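Local coordinates for X-ray repair cross complementing protein 1 variant (Homo sapiens, PDB 6WH1) that probably serves as a scaffold that assembles DNA single-strand break repair complexes and restrains PARP1, here represented by its C-terminal BRCT domain, at residues 47-52 / 69-74. Sequence-based numbering, arbitrary orientation.
Sequences VITAQE and FVRPRW
V70 N gives its hydrogen to V47 O at 2.9 Å, and V70 O takes the one from T49 N at 3.1 Å; with these two bonds V70 joins the parallel strands 46-48 and 68-70. The same carbonyls also receive CA-H...O contacts, from F69 CA to V47 O and from I48 CA to V70 O. Beyond the strands the polar contact passes to R71, whose chain, bent at chi2 (-97°), carries the guanidinium back over the loop residues that follow strand 46-48. Its NH1 donates to two main-chain oxygens: a nearly straight 2.8 Å bond to Q51 O, lying in the guanidinium plane, and a more bent one to T49 O at 3.2 Å, with NH1 standing above both carbonyl planes. NH2 completes the grip through a long salt bridge to E52 OE2 at 3.5 Å. A leucine in place of R71 would probably leave T49 O and Q51 O without this shared donor and E52 without its cationic mate, freeing that loop to shift. The strands belong to one beta-alpha-beta unit of the BRCT fold, linked through helix 55-63, and helix 72-81 follows the second strand. Apolar contacts line both sheet faces. On one, V47 and F69 lie side by side, V47 CB 3.7 Å from F69 CD2, while the F69 ring stacks on F57. On the other, I48 sends CD1 to the edge of the W74 indole, 4.1 Å from CE3, and its CG2, anti to the backbone N, meets P72 CG; W74 NE1 hydrogen-bonds to L85 O.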
# COMPACT_ATOMS: atom_id res chain seq x y z
N VAL A 47 -10.56 4.99 8.63
CA VAL A 47 -9.86 4.04 9.49
C VAL A 47 -10.31 2.64 9.08
O VAL A 47 -11.50 2.34 9.08
CB VAL A 47 -10.15 4.31 10.97
CG1 VAL A 47 -9.61 3.18 11.84
CG2 VAL A 47 -9.54 5.64 11.40
N ILE A 48 -9.35 1.80 8.72
CA ILE A 48 -9.61 0.41 8.38
C ILE A 48 -9.22 -0.45 9.58
O ILE A 48 -8.07 -0.43 10.02
CB ILE A 48 -8.83 -0.02 7.12
CG1 ILE A 48 -8.82 1.11 6.09
CG2 ILE A 48 -9.42 -1.30 6.55
CD1 ILE A 48 -10.17 1.42 5.48
N THR A 49 -10.18 -1.22 10.11
CA THR A 49 -9.94 -2.06 11.27
C THR A 49 -10.65 -3.40 11.12
O THR A 49 -11.72 -3.49 10.51
CB THR A 49 -10.42 -1.43 12.58
OG1 THR A 49 -11.79 -1.03 12.45
CG2 THR A 49 -9.60 -0.25 12.92
N ALA A 50 -10.05 -4.43 11.71
CA ALA A 50 -10.74 -5.67 11.98
C ALA A 50 -11.24 -5.75 13.41
O ALA A 50 -12.10 -6.58 13.72
CB ALA A 50 -9.83 -6.87 11.70
N GLN A 51 -10.72 -4.89 14.29
CA GLN A 51 -11.10 -4.89 15.69
C GLN A 51 -12.44 -4.19 15.88
O GLN A 51 -13.00 -3.59 14.96
CB GLN A 51 -10.02 -4.22 16.53
CG GLN A 51 -8.65 -4.84 16.36
CD GLN A 51 -7.60 -4.15 17.19
OE1 GLN A 51 -7.74 -2.98 17.54
NE2 GLN A 51 -6.53 -4.87 17.50
N GLU A 52 -12.94 -4.27 17.10
CA GLU A 52 -14.26 -3.75 17.41
C GLU A 52 -14.18 -2.30 17.87
O GLU A 52 -13.11 -1.79 18.22
CB GLU A 52 -14.92 -4.62 18.48
CG GLU A 52 -15.20 -6.05 18.03
CD GLU A 52 -16.11 -6.13 16.81
OE1 GLU A 52 -15.89 -7.02 15.97
OE2 GLU A 52 -17.04 -5.30 16.69
N PHE A 69 -15.34 4.60 9.65
CA PHE A 69 -14.71 3.38 10.14
C PHE A 69 -15.21 2.21 9.31
O PHE A 69 -16.41 1.95 9.26
CB PHE A 69 -15.01 3.17 11.62
CG PHE A 69 -14.55 4.29 12.50
CD1 PHE A 69 -15.38 5.36 12.77
CD2 PHE A 69 -13.27 4.29 13.03
CE1 PHE A 69 -14.95 6.40 13.58
CE2 PHE A 69 -12.84 5.32 13.83
CZ PHE A 69 -13.68 6.38 14.11
N VAL A 70 -14.28 1.51 8.66
CA VAL A 70 -14.62 0.53 7.63
C VAL A 70 -13.78 -0.73 7.83
O VAL A 70 -12.66 -0.68 8.35
CB VAL A 70 -14.41 1.09 6.20
CG1 VAL A 70 -15.21 0.29 5.21
CG2 VAL A 70 -14.78 2.56 6.12
N ARG A 71 -14.32 -1.87 7.37
CA ARG A 71 -13.68 -3.16 7.44
C ARG A 71 -12.81 -3.41 6.21
O ARG A 71 -13.05 -2.83 5.15
CB ARG A 71 -14.73 -4.27 7.57
CG ARG A 71 -15.58 -4.15 8.82
CD ARG A 71 -15.06 -5.04 9.92
NE ARG A 71 -15.86 -4.94 11.14
CZ ARG A 71 -15.37 -4.66 12.34
NH1 ARG A 71 -14.06 -4.45 12.49
NH2 ARG A 71 -16.17 -4.59 13.39
N PRO A 72 -11.79 -4.27 6.34
CA PRO A 72 -10.91 -4.55 5.19
C PRO A 72 -11.63 -5.13 3.98
O PRO A 72 -11.10 -5.07 2.85
CB PRO A 72 -9.89 -5.53 5.76
CG PRO A 72 -9.88 -5.26 7.23
CD PRO A 72 -11.29 -4.88 7.58
N ARG A 73 -12.82 -5.72 4.17
CA ARG A 73 -13.55 -6.26 3.03
C ARG A 73 -13.96 -5.16 2.06
O ARG A 73 -14.13 -5.44 0.87
CB ARG A 73 -14.77 -7.05 3.50
CG ARG A 73 -15.31 -7.97 2.41
CD ARG A 73 -16.66 -8.56 2.77
NE ARG A 73 -17.49 -8.78 1.59
CZ ARG A 73 -18.81 -8.92 1.63
NH1 ARG A 73 -19.45 -8.85 2.79
NH2 ARG A 73 -19.49 -9.11 0.51
N TRP A 74 -14.11 -3.93 2.54
CA TRP A 74 -14.35 -2.81 1.62
C TRP A 74 -13.23 -2.71 0.60
O TRP A 74 -13.48 -2.63 -0.60
CB TRP A 74 -14.48 -1.51 2.40
CG TRP A 74 -14.65 -0.30 1.52
CD1 TRP A 74 -15.42 -0.20 0.40
CD2 TRP A 74 -14.04 0.99 1.69
NE1 TRP A 74 -15.33 1.06 -0.14
CE2 TRP A 74 -14.49 1.81 0.64
CE3 TRP A 74 -13.16 1.53 2.64
CZ2 TRP A 74 -14.08 3.14 0.50
CZ3 TRP A 74 -12.76 2.85 2.50
CH2 TRP A 74 -13.22 3.64 1.44